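PDB 5C74: protein arginine N-methyltransferase SFM1 from Saccharomyces cerevisiae, which transfers a methyl group from S-adenosyl-L-methionine to an arginine of ribosomal protein S3, leaving that residue monomethylated. Local coordinates for residues A[131-136]-A[141-146]; A[165-168]-A[174-177]; A[176-181]-A[198-203]; A[180-185]-A[190-195]. One frame throughout, in Å; residues are numbered along the deposited sequence.

Interaction 1: A[131-136]-A[141-146]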
loop_
_atom_site.group_PDB
_atom_site.type_symbol
_atom_site.label_atom_id
_atom_site.label_comp_id
_atom_site.label_asym_id
_atom_site.label_seq_id
_atom_site.Cartn_x
_atom_site.Cartn_y
_atom_site.Cartn_z
ATOM N N ARG A 131 15.994 13.698 -16.947
ATOM C CA ARG A 131 15.525 15.073 -16.767
ATOM C C ARG A 131 15.076 15.297 -15.342
ATOM O O ARG A 131 14.548 14.392 -14.703
ATOM C CB ARG A 131 14.365 15.401 -17.700
ATOM C CG ARG A 131 14.769 15.572 -19.159
ATOM C CD ARG A 131 15.601 16.820 -19.368
ATOM N NE ARG A 131 15.751 17.109 -20.795
ATOM C CZ ARG A 131 16.783 16.708 -21.523
ATOM N NH1 ARG A 131 17.748 15.987 -20.959
ATOM N NH2 ARG A 131 16.841 17.009 -22.820
ATOM N N ARG A 132 15.268 16.521 -14.862
ATOM C CA ARG A 132 14.735 16.949 -13.576
ATOM C C ARG A 132 13.372 17.613 -13.760
ATOM O O ARG A 132 13.068 18.111 -14.838
ATOM C CB ARG A 132 15.719 17.935 -12.907
ATOM C CG ARG A 132 15.511 18.133 -11.425
ATOM C CD ARG A 132 16.494 19.168 -10.868
ATOM N NE ARG A 132 16.240 20.508 -11.403
ATOM C CZ ARG A 132 16.717 21.630 -10.869
ATOM N NH1 ARG A 132 17.471 21.581 -9.777
ATOM N NH2 ARG A 132 16.435 22.805 -11.421
ATOM N N LEU A 133 12.548 17.622 -12.712
ATOM C CA LEU A 133 11.352 18.462 -12.696
ATOM C C LEU A 133 11.440 19.443 -11.523
ATOM O O LEU A 133 10.688 19.331 -10.552
ATOM C CB LEU A 133 10.071 17.628 -12.570
ATOM C CG LEU A 133 9.574 16.801 -13.750
ATOM C CD1 LEU A 133 8.334 15.988 -13.310
ATOM C CD2 LEU A 133 9.241 17.683 -14.957
ATOM N N GLY A 134 12.367 20.390 -11.609
ATOM C CA GLY A 134 12.564 21.353 -10.534
ATOM C C GLY A 134 13.303 20.754 -9.355
ATOM O O GLY A 134 13.609 19.565 -9.342
ATOM N N ASP A 135 13.599 21.565 -8.347
ATOM C CA ASP A 135 14.456 21.062 -7.284
ATOM C C ASP A 135 13.684 20.661 -6.035
ATOM O O ASP A 135 14.265 20.503 -4.962
ATOM C CB ASP A 135 15.529 22.099 -6.939
ATOM C CG ASP A 135 14.960 23.359 -6.346
ATOM O OD1 ASP A 135 13.727 23.538 -6.338
ATOM O OD2 ASP A 135 15.766 24.197 -5.902
ATOM N N LYS A 136 12.379 20.469 -6.167
ATOM C CA LYS A 136 11.607 19.982 -5.026
ATOM C C LYS A 136 10.794 18.742 -5.357
ATOM O O LYS A 136 10.162 18.657 -6.413
ATOM C CB LYS A 136 10.702 21.088 -4.490
ATOM C CG LYS A 136 11.520 22.175 -3.769
ATOM C CD LYS A 136 10.681 23.043 -2.859
ATOM C CE LYS A 136 11.590 23.864 -1.942
ATOM N NZ LYS A 136 12.756 24.414 -2.686
ATOM N N ASP A 141 1.407 11.975 -8.927
ATOM C CA ASP A 141 0.345 12.595 -9.726
ATOM C C ASP A 141 0.652 14.058 -10.047
ATOM O O ASP A 141 0.308 14.540 -11.127
ATOM C CB ASP A 141 -1.002 12.490 -9.026
ATOM C CG ASP A 141 -1.025 13.221 -7.716
ATOM O OD1 ASP A 141 -0.282 12.802 -6.806
ATOM O OD2 ASP A 141 -1.792 14.201 -7.596
ATOM N N THR A 142 1.309 14.756 -9.127
ATOM C CA THR A 142 1.722 16.145 -9.381
ATOM C C THR A 142 2.804 16.197 -10.476
ATOM O O THR A 142 2.776 17.067 -11.367
ATOM C CB THR A 142 2.262 16.826 -8.111
ATOM O OG1 THR A 142 1.203 16.978 -7.157
ATOM C CG2 THR A 142 2.802 18.211 -8.463
ATOM N N ALA A 143 3.749 15.258 -10.411
ATOM C CA ALA A 143 4.835 15.201 -11.386
ATOM C C ALA A 143 4.269 14.964 -12.779
ATOM O O ALA A 143 4.733 15.562 -13.754
ATOM C CB ALA A 143 5.841 14.109 -11.035
ATOM N N ILE A 144 3.274 14.089 -12.864
ATOM C CA ILE A 144 2.641 13.803 -14.139
ATOM C C ILE A 144 1.845 15.014 -14.614
ATOM O O ILE A 144 1.912 15.365 -15.788
ATOM C CB ILE A 144 1.761 12.543 -14.054
ATOM C CG1 ILE A 144 2.692 11.330 -13.898
ATOM C CG2 ILE A 144 0.862 12.413 -15.315
ATOM C CD1 ILE A 144 2.003 9.992 -13.848
ATOM N N ARG A 145 1.135 15.694 -13.711
ATOM C CA ARG A 145 0.429 16.909 -14.132
ATOM C C ARG A 145 1.427 17.938 -14.661
ATOM O O ARG A 145 1.192 18.595 -15.676
ATOM C CB ARG A 145 -0.383 17.524 -12.984
ATOM C CG ARG A 145 -1.039 18.843 -13.349
ATOM C CD ARG A 145 -2.034 19.273 -12.281
ATOM N NE ARG A 145 -3.180 18.387 -12.288
ATOM C CZ ARG A 145 -4.221 18.556 -13.093
ATOM N NH1 ARG A 145 -4.259 19.596 -13.923
ATOM N NH2 ARG A 145 -5.225 17.702 -13.056
ATOM N N THR A 146 2.538 18.076 -13.957
ATOM C CA THR A 146 3.558 19.033 -14.337
ATOM C C THR A 146 4.125 18.690 -15.700
ATOM O O THR A 146 4.312 19.569 -16.539
ATOM C CB THR A 146 4.693 19.086 -13.303
ATOM O OG1 THR A 146 4.168 19.542 -12.042
ATOM C CG2 THR A 146 5.794 20.036 -13.776
#
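Leu133 sends its isobutyl group from the loop 131-136 onto the helical segment 141-146, where Ala143 and Thr146 receive it. CB aims at the helix but makes no close contact itself. CG is anti to the carbonyl carbon (chi1 -73°), and from there the branch splits to two neighbouring turns of the helix. CD1 goes to Ala143, lying 3.7 Å from its carbonyl O and, alongside, 3.9 Å from its CB. CD2 reaches the next turn, looser, with 4.3 Å to Thr146 CG2. The loop follows strand 128-131, an outermost strand of the parallel sheet of this SPOUT-clan domain, and leads into helix 140-151, so the leucine packs the start of the helix against the loop that has just left the sheet. Phe102 and Leu91 also pack on Leu133, so it is buried. The contact itself is wholly apolar on the loop side. Thr146 keeps its hydroxyl occupied within the helix: OG1 donates to Thr142 O at 2.9 Å from above the carbonyl plane, while Thr146 N reaches the same oxygen from the opposite face. Ala143 O, brushed by the leucine methyl, accepts the hydroxyl of Thr147.

Interaction 2: A[165-168]-A[174-177]. With NI (nickel (II) ion), chain E.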
loop_
_atom_site.group_PDB
_atom_site.type_symbol
_atom_site.label_atom_id
_atom_site.label_comp_id
_atom_site.label_asym_id
_atom_site.label_seq_id
_atom_site.Cartn_x
_atom_site.Cartn_y
_atom_site.Cartn_z
ATOM N N TYR A 165 5.087 22.806 0.076
ATOM C CA TYR A 165 4.785 22.403 1.438
ATOM C C TYR A 165 3.480 23.004 1.970
ATOM O O TYR A 165 3.476 23.653 3.015
ATOM C CB TYR A 165 5.946 22.788 2.352
ATOM C CG TYR A 165 7.105 21.818 2.303
ATOM C CD1 TYR A 165 7.781 21.564 1.116
ATOM C CD2 TYR A 165 7.535 21.174 3.452
ATOM C CE1 TYR A 165 8.845 20.685 1.072
ATOM C CE2 TYR A 165 8.593 20.290 3.416
ATOM C CZ TYR A 165 9.249 20.051 2.227
ATOM O OH TYR A 165 10.307 19.168 2.214
ATOM N N PRO A 166 2.363 22.781 1.258
ATOM C CA PRO A 166 1.106 23.334 1.761
ATOM C C PRO A 166 0.755 22.754 3.114
ATOM O O PRO A 166 1.101 21.609 3.402
ATOM C CB PRO A 166 0.087 22.888 0.727
ATOM C CG PRO A 166 0.672 21.614 0.164
ATOM C CD PRO A 166 2.148 21.914 0.090
ATOM N N GLU A 167 0.079 23.543 3.932
ATOM C CA GLU A 167 -0.384 23.072 5.229
ATOM C C GLU A 167 -1.907 23.051 5.225
ATOM O O GLU A 167 -2.541 24.022 4.804
ATOM C CB GLU A 167 0.149 23.977 6.348
ATOM C CG GLU A 167 -0.290 23.578 7.745
ATOM C CD GLU A 167 0.250 24.523 8.812
ATOM O OE1 GLU A 167 1.167 24.121 9.556
ATOM O OE2 GLU A 167 -0.242 25.669 8.905
ATOM N N PHE A 168 -2.489 21.944 5.675
ATOM C CA PHE A 168 -3.937 21.797 5.724
ATOM C C PHE A 168 -4.414 21.791 7.171
ATOM O O PHE A 168 -4.113 20.865 7.912
ATOM C CB PHE A 168 -4.363 20.521 5.009
ATOM C CG PHE A 168 -3.908 20.462 3.576
ATOM C CD1 PHE A 168 -4.663 21.049 2.565
ATOM C CD2 PHE A 168 -2.711 19.859 3.248
ATOM C CE1 PHE A 168 -4.239 21.001 1.235
ATOM C CE2 PHE A 168 -2.274 19.807 1.935
ATOM C CZ PHE A 168 -3.041 20.389 0.921
ATOM N N GLU A 174 -4.743 21.451 15.174
ATOM C CA GLU A 174 -4.246 20.386 14.304
ATOM C C GLU A 174 -4.161 20.828 12.855
ATOM O O GLU A 174 -5.140 21.292 12.273
ATOM C CB GLU A 174 -5.137 19.139 14.383
ATOM C CG GLU A 174 -5.229 18.445 15.739
ATOM C CD GLU A 174 -3.907 17.874 16.222
ATOM O OE1 GLU A 174 -3.003 17.650 15.383
ATOM O OE2 GLU A 174 -3.779 17.638 17.450
ATOM N N ALA A 175 -2.980 20.677 12.276
ATOM C CA ALA A 175 -2.788 20.922 10.847
ATOM C C ALA A 175 -1.778 19.919 10.348
ATOM O O ALA A 175 -0.952 19.445 11.119
ATOM C CB ALA A 175 -2.321 22.346 10.592
ATOM N N THR A 176 -1.850 19.586 9.064
ATOM C CA THR A 176 -0.902 18.648 8.483
ATOM C C THR A 176 -0.170 19.318 7.340
ATOM O O THR A 176 -0.796 19.886 6.448
ATOM C CB THR A 176 -1.594 17.371 7.977
ATOM O OG1 THR A 176 -2.210 16.702 9.079
ATOM C CG2 THR A 176 -0.574 16.425 7.333
ATOM N N GLU A 177 1.159 19.266 7.378
ATOM C CA GLU A 177 1.959 19.734 6.252
ATOM C C GLU A 177 2.335 18.572 5.352
ATOM O O GLU A 177 2.807 17.540 5.846
ATOM C CB GLU A 177 3.220 20.442 6.747
ATOM C CG GLU A 177 4.256 20.729 5.654
ATOM C CD GLU A 177 5.524 21.328 6.249
ATOM O OE1 GLU A 177 6.351 20.566 6.782
ATOM O OE2 GLU A 177 5.682 22.559 6.212
HETATM NI NI NI E . -1.650 16.880 16.394
HETATM O O HOH W 1 3.702 24.336 5.671
HETATM O O HOH W 2 -1.889 16.481 18.016
#
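Thr176 O accepts the amide of Phe168, with N 2.8 Å away and an N-H...O angle of 175°, and also has a CA-H...O contact from Glu167 CA. This is an antiparallel beta hairpin, in which Phe168 and Thr176 form a hydrogen-bonded pair and Glu167 and Glu177 the adjoining non-hydrogen-bonded one. The return bond, Thr176 N to Phe168 O, is also 2.8 Å. On the face carrying Glu167 and Glu177, the aliphatic part of Glu167 lies over Ala175, CG to CB 3.7 Å. Glu177 starts with CG anti to its backbone N (chi1 169°) and runs on extended, which brings its carboxylate to the Tyr165 ring: CD sits in the ring plane, 3.4 Å from CD2 at the edge, with the two planes 87° apart. A water donates to both Glu177 OE2, at 2.7 Å, and Tyr165 O, while OE1 is hydrogen-bonded by His209 of the second subunit. With an alanine in place of Glu177, that histidine would probably lose its acceptor, the water would keep only its bond to Tyr165 O of the two described, and the Tyr165 edge would lose its neighbour. Farther along, Glu174 binds nickel together with His208 and His210 of the C-terminal histidine tag; its carboxylate is lopsided on the metal, OE1 at 1.9 Å and OE2 at 2.5 Å.

Interaction 3: A[176-181]-A[198-203]. With NI (nickel (II) ion), chain F.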
loop_
_atom_site.group_PDB
_atom_site.type_symbol
_atom_site.label_atom_id
_atom_site.label_comp_id
_atom_site.label_asym_id
_atom_site.label_seq_id
_atom_site.Cartn_x
_atom_site.Cartn_y
_atom_site.Cartn_z
ATOM N N THR A 176 -1.850 19.586 9.064
ATOM C CA THR A 176 -0.902 18.648 8.483
ATOM C C THR A 176 -0.170 19.318 7.340
ATOM O O THR A 176 -0.796 19.886 6.448
ATOM C CB THR A 176 -1.594 17.371 7.977
ATOM O OG1 THR A 176 -2.210 16.702 9.079
ATOM C CG2 THR A 176 -0.574 16.425 7.333
ATOM N N GLU A 177 1.159 19.266 7.378
ATOM C CA GLU A 177 1.959 19.734 6.252
ATOM C C GLU A 177 2.335 18.572 5.352
ATOM O O GLU A 177 2.807 17.540 5.846
ATOM C CB GLU A 177 3.220 20.442 6.747
ATOM C CG GLU A 177 4.256 20.729 5.654
ATOM C CD GLU A 177 5.524 21.328 6.249
ATOM O OE1 GLU A 177 6.351 20.566 6.782
ATOM O OE2 GLU A 177 5.682 22.559 6.212
ATOM N N MET A 178 2.079 18.729 4.048
ATOM C CA MET A 178 2.501 17.781 3.006
ATOM C C MET A 178 3.764 18.327 2.357
ATOM O O MET A 178 3.723 19.355 1.679
ATOM C CB MET A 178 1.403 17.565 1.948
ATOM C CG MET A 178 0.106 16.973 2.514
ATOM S SD MET A 178 0.253 15.399 3.445
ATOM C CE MET A 178 0.894 14.318 2.183
ATOM N N PRO A 179 4.899 17.647 2.580
ATOM C CA PRO A 179 6.216 18.176 2.225
ATOM C C PRO A 179 6.557 17.987 0.763
ATOM O O PRO A 179 7.573 17.369 0.454
ATOM C CB PRO A 179 7.162 17.352 3.109
ATOM C CG PRO A 179 6.455 16.034 3.240
ATOM C CD PRO A 179 5.001 16.396 3.365
ATOM N N PHE A 180 5.712 18.526 -0.113
ATOM C CA PHE A 180 5.872 18.388 -1.549
ATOM C C PHE A 180 5.534 19.692 -2.213
ATOM O O PHE A 180 4.894 20.558 -1.618
ATOM C CB PHE A 180 4.965 17.285 -2.104
ATOM C CG PHE A 180 5.210 15.957 -1.480
ATOM C CD1 PHE A 180 6.229 15.140 -1.952
ATOM C CD2 PHE A 180 4.441 15.528 -0.415
ATOM C CE1 PHE A 180 6.478 13.902 -1.357
ATOM C CE2 PHE A 180 4.686 14.302 0.180
ATOM C CZ PHE A 180 5.706 13.492 -0.293
ATOM N N ARG A 181 5.956 19.811 -3.463
ATOM C CA ARG A 181 5.559 20.921 -4.291
ATOM C C ARG A 181 4.322 20.479 -5.060
ATOM O O ARG A 181 4.339 19.412 -5.680
ATOM C CB ARG A 181 6.698 21.303 -5.239
ATOM C CG ARG A 181 6.291 22.240 -6.366
ATOM C CD ARG A 181 7.539 22.709 -7.128
ATOM N NE ARG A 181 8.300 23.678 -6.345
ATOM C CZ ARG A 181 9.555 24.048 -6.598
ATOM N NH1 ARG A 181 10.238 23.510 -7.608
ATOM N NH2 ARG A 181 10.134 24.955 -5.814
ATOM N N ASP A 198 -9.480 14.135 2.304
ATOM C CA ASP A 198 -10.226 13.315 3.257
ATOM C C ASP A 198 -9.316 12.339 3.988
ATOM O O ASP A 198 -9.462 12.137 5.193
ATOM C CB ASP A 198 -11.341 12.517 2.571
ATOM C CG ASP A 198 -12.553 13.362 2.250
ATOM O OD1 ASP A 198 -12.617 14.524 2.705
ATOM O OD2 ASP A 198 -13.438 12.859 1.529
ATOM N N LEU A 199 -8.402 11.711 3.251
ATOM C CA LEU A 199 -7.468 10.759 3.859
ATOM C C LEU A 199 -6.540 11.485 4.841
ATOM O O LEU A 199 -6.233 10.973 5.919
ATOM C CB LEU A 199 -6.653 10.048 2.782
ATOM C CG LEU A 199 -5.988 8.723 3.136
ATOM C CD1 LEU A 199 -7.054 7.683 3.491
ATOM C CD2 LEU A 199 -5.115 8.230 1.993
ATOM N N ILE A 200 -6.099 12.680 4.464
ATOM C CA ILE A 200 -5.236 13.466 5.352
ATOM C C ILE A 200 -5.996 13.824 6.626
ATOM O O ILE A 200 -5.463 13.728 7.745
ATOM C CB ILE A 200 -4.724 14.745 4.666
ATOM C CG1 ILE A 200 -3.812 14.381 3.492
ATOM C CG2 ILE A 200 -3.939 15.602 5.670
ATOM C CD1 ILE A 200 -3.410 15.585 2.625
ATOM N N LYS A 201 -7.251 14.222 6.450
ATOM C CA LYS A 201 -8.110 14.554 7.590
ATOM C C LYS A 201 -8.329 13.344 8.489
ATOM O O LYS A 201 -8.290 13.456 9.712
ATOM C CB LYS A 201 -9.449 15.119 7.103
ATOM C CG LYS A 201 -10.449 15.406 8.223
ATOM C CD LYS A 201 -11.555 16.345 7.745
ATOM C CE LYS A 201 -12.229 15.819 6.482
ATOM N NZ LYS A 201 -13.580 16.414 6.261
ATOM N N LYS A 202 -8.551 12.179 7.887
ATOM C CA LYS A 202 -8.708 10.952 8.658
ATOM C C LYS A 202 -7.467 10.664 9.505
ATOM O O LYS A 202 -7.567 10.334 10.690
ATOM C CB LYS A 202 -8.991 9.784 7.723
ATOM C CG LYS A 202 -9.156 8.426 8.383
ATOM C CD LYS A 202 -9.257 7.352 7.299
ATOM C CE LYS A 202 -9.239 5.945 7.881
ATOM N NZ LYS A 202 -10.506 5.633 8.581
ATOM N N ASP A 203 -6.295 10.808 8.898
ATOM C CA ASP A 203 -5.048 10.598 9.624
ATOM C C ASP A 203 -4.896 11.611 10.767
ATOM O O ASP A 203 -4.396 11.278 11.841
ATOM C CB ASP A 203 -3.869 10.673 8.649
ATOM C CG ASP A 203 -2.528 10.722 9.349
ATOM O OD1 ASP A 203 -2.177 11.821 9.816
ATOM O OD2 ASP A 203 -1.824 9.685 9.399
HETATM NI NI NI F . -0.276 11.277 10.657
HETATM O O HOH W 3 -2.810 14.169 8.719
HETATM O O HOH W 4 -1.864 10.281 12.374
#
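The flat group here is the carboxylate of Asp203, which meets Thr176 through a water and holds a nickel ion with both oxygens, OD1 at 2.1 Å being the nearer. His208 and His210 of the second subunit's histidine tag bind the same nickel, so the site spans the dimer. The water is gripped three ways: it accepts from Thr176 OG1 at 2.6 Å and donates to Asp203 OD1 at 2.7 Å and to Ile200 O at 2.9 Å. OD1 thus serves metal and water together, and the water probably helps fix how the carboxylate is turned. The direct touching is done by Ile200. Its CG2 comes up against Thr176, 3.7 Å from CB and about as near the methyl. The other branch, ending in CD1, goes to Met178, whose chain is bent at both chi2 (-55°) and chi3 (-62°). These two bends lay CG and SD across Ile200 CD1, the sulfur at 3.8 Å. Just past Met178 the chain makes an inverse gamma turn centred on Pro179. The contact sets helix 196-205 against the hairpin strand 174-177, which pairs on with a strand of the second subunit, and the chain leaving it: Phe170 packs on both Thr176 and Ile200, Phe168 of strand 162-169 backs Met178, and Leu199 reaches across to helix 14-27.

Interaction 4: A[180-185]-A[190-195]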
loop_
_atom_site.group_PDB
_atom_site.type_symbol
_atom_site.label_atom_id
_atom_site.label_comp_id
_atom_site.label_asym_id
_atom_site.label_seq_id
_atom_site.Cartn_x
_atom_site.Cartn_y
_atom_site.Cartn_z
ATOM N N PHE A 180 5.712 18.526 -0.113
ATOM C CA PHE A 180 5.872 18.388 -1.549
ATOM C C PHE A 180 5.534 19.692 -2.213
ATOM O O PHE A 180 4.894 20.558 -1.618
ATOM C CB PHE A 180 4.965 17.285 -2.104
ATOM C CG PHE A 180 5.210 15.957 -1.480
ATOM C CD1 PHE A 180 6.229 15.140 -1.952
ATOM C CD2 PHE A 180 4.441 15.528 -0.415
ATOM C CE1 PHE A 180 6.478 13.902 -1.357
ATOM C CE2 PHE A 180 4.686 14.302 0.180
ATOM C CZ PHE A 180 5.706 13.492 -0.293
ATOM N N ARG A 181 5.956 19.811 -3.463
ATOM C CA ARG A 181 5.559 20.921 -4.291
ATOM C C ARG A 181 4.322 20.479 -5.060
ATOM O O ARG A 181 4.339 19.412 -5.680
ATOM C CB ARG A 181 6.698 21.303 -5.239
ATOM C CG ARG A 181 6.291 22.240 -6.366
ATOM C CD ARG A 181 7.539 22.709 -7.128
ATOM N NE ARG A 181 8.300 23.678 -6.345
ATOM C CZ ARG A 181 9.555 24.048 -6.598
ATOM N NH1 ARG A 181 10.238 23.510 -7.608
ATOM N NH2 ARG A 181 10.134 24.955 -5.814
ATOM N N TYR A 182 3.254 21.280 -5.003
ATOM C CA TYR A 182 2.006 20.954 -5.702
ATOM C C TYR A 182 1.654 22.004 -6.751
ATOM O O TYR A 182 2.001 23.174 -6.604
ATOM C CB TYR A 182 0.835 20.843 -4.722
ATOM C CG TYR A 182 0.895 19.674 -3.766
ATOM C CD1 TYR A 182 1.616 19.764 -2.582
ATOM C CD2 TYR A 182 0.213 18.489 -4.033
ATOM C CE1 TYR A 182 1.665 18.697 -1.681
ATOM C CE2 TYR A 182 0.253 17.415 -3.135
ATOM C CZ TYR A 182 0.983 17.531 -1.966
ATOM O OH TYR A 182 1.031 16.478 -1.071
ATOM N N VAL A 183 0.933 21.593 -7.788
ATOM C CA VAL A 183 0.408 22.542 -8.774
ATOM C C VAL A 183 -0.830 23.207 -8.187
ATOM O O VAL A 183 -1.649 22.536 -7.558
ATOM C CB VAL A 183 0.037 21.832 -10.109
ATOM C CG1 VAL A 183 -0.629 22.811 -11.083
ATOM C CG2 VAL A 183 1.282 21.199 -10.733
ATOM N N LEU A 184 -0.963 24.516 -8.386
ATOM C CA LEU A 184 -2.139 25.240 -7.931
ATOM C C LEU A 184 -3.279 25.186 -8.938
ATOM O O LEU A 184 -3.042 25.255 -10.152
ATOM C CB LEU A 184 -1.782 26.694 -7.665
ATOM C CG LEU A 184 -0.942 26.907 -6.406
ATOM C CD1 LEU A 184 -0.505 28.354 -6.326
ATOM C CD2 LEU A 184 -1.755 26.512 -5.159
ATOM N N ASP A 185 -4.510 25.096 -8.441
ATOM C CA ASP A 185 -5.667 25.295 -9.307
ATOM C C ASP A 185 -5.922 26.792 -9.453
ATOM O O ASP A 185 -5.174 27.615 -8.917
ATOM C CB ASP A 185 -6.913 24.544 -8.787
ATOM C CG ASP A 185 -7.452 25.070 -7.443
ATOM O OD1 ASP A 185 -7.176 26.219 -7.035
ATOM O OD2 ASP A 185 -8.200 24.303 -6.797
ATOM N N PRO A 190 -3.848 23.891 -3.737
ATOM C CA PRO A 190 -3.062 22.802 -4.315
ATOM C C PRO A 190 -3.987 21.721 -4.889
ATOM O O PRO A 190 -5.044 21.419 -4.327
ATOM C CB PRO A 190 -2.233 22.293 -3.123
ATOM C CG PRO A 190 -3.061 22.654 -1.901
ATOM C CD PRO A 190 -3.742 23.962 -2.263
ATOM N N ILE A 191 -3.608 21.171 -6.035
ATOM C CA ILE A 191 -4.395 20.126 -6.665
ATOM C C ILE A 191 -4.020 18.783 -6.072
ATOM O O ILE A 191 -2.877 18.342 -6.210
ATOM C CB ILE A 191 -4.180 20.106 -8.193
ATOM C CG1 ILE A 191 -4.701 21.421 -8.799
ATOM C CG2 ILE A 191 -4.869 18.894 -8.833
ATOM C CD1 ILE A 191 -4.298 21.617 -10.276
ATOM N N LEU A 192 -4.985 18.160 -5.404
ATOM C CA LEU A 192 -4.810 16.844 -4.785
ATOM C C LEU A 192 -5.707 15.829 -5.472
ATOM O O LEU A 192 -6.757 16.196 -5.983
ATOM C CB LEU A 192 -5.163 16.881 -3.290
ATOM C CG LEU A 192 -4.456 17.774 -2.272
ATOM C CD1 LEU A 192 -4.591 17.202 -0.869
ATOM C CD2 LEU A 192 -3.016 17.981 -2.601
ATOM N N PRO A 193 -5.328 14.537 -5.447
ATOM C CA PRO A 193 -6.225 13.495 -5.956
ATOM C C PRO A 193 -7.569 13.555 -5.252
ATOM O O PRO A 193 -7.615 13.945 -4.077
ATOM C CB PRO A 193 -5.488 12.188 -5.605
ATOM C CG PRO A 193 -4.036 12.588 -5.575
ATOM C CD PRO A 193 -4.037 13.993 -4.990
ATOM N N GLU A 194 -8.647 13.177 -5.935
ATOM C CA GLU A 194 -9.922 13.024 -5.263
ATOM C C GLU A 194 -9.720 12.134 -4.038
ATOM O O GLU A 194 -9.023 11.117 -4.118
ATOM C CB GLU A 194 -10.973 12.425 -6.206
ATOM C CG GLU A 194 -11.275 13.303 -7.422
ATOM C CD GLU A 194 -12.376 12.731 -8.322
ATOM O OE1 GLU A 194 -12.961 11.679 -7.985
ATOM O OE2 GLU A 194 -12.657 13.344 -9.372
ATOM N N GLY A 195 -10.289 12.535 -2.903
ATOM C CA GLY A 195 -10.219 11.709 -1.713
ATOM C C GLY A 195 -8.985 11.905 -0.845
ATOM O O GLY A 195 -8.966 11.458 0.301
HETATM O O HOH W 5 -0.474 19.029 -7.652
HETATM O O HOH W 6 -7.531 22.101 -5.395
#
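One direct hydrogen bond joins the segments: Ile191 N gives to Val183 O at 2.8 Å, nearly in line with the carbonyl (C=O...N 176°). It goes with a single backbone bridge between Leu184 and Pro190, where the chain doubles back after strand 181-183. Two waters extend the polar pairing. One accepts from Val183 N and donates to Ile191 O; the other donates to Asp185 OD2, at 2.7 Å, and to Pro190 O. Asp185 OD1 accepts the amides of Glu187 and Lys189, fastening the turn between the segments. The apolar contacts fall on two sides. On one, Tyr182 has its CB 3.8 Å from Pro190 CB, and the ring, directed by CG anti to the carbonyl carbon (chi1 -68°), meets Leu192 obliquely, CE2 to CD2 3.4 Å. On the other, Val183 and Ile191 run side by side, CG1 to CD1 3.9 Å, and Ile191 CG1 leans on Asp185 CB at 3.8 Å. A serine at Tyr182 would probably open a gap beside Leu192 and leave that methyl without its aromatic neighbour. Tyr182 also packs on Pro166 and, from helix 140-151, Thr142; Pro190 lies on Phe168 of strand 162-169, Pro193 touches helix 14-27, and Gly195 is the N-cap residue of helix 196-205.

Interactions 1 and 3 are small buried contacts between a helix and non-helical chain, each carried by one aliphatic side chain. Interactions 2 and 4 are larger, only partly buried, and rest on backbone pairing filled in by water. Interaction 1 lies nearest the chain's centre, beside the parallel sheet. Interaction 4 comes next and touches it, with Thr146 and Thr142 against strand 181-183. Interactions 2 and 3, farthest out, share Thr176 and Glu177; they reach the second subunit and each supplies a carboxylate to one nickel ion, so some of their polar groups meet tag histidines, several of them on the second subunit. Strand 162-169 connects the outer contacts, pairing with 174-177 on one edge and 181-183 on the other.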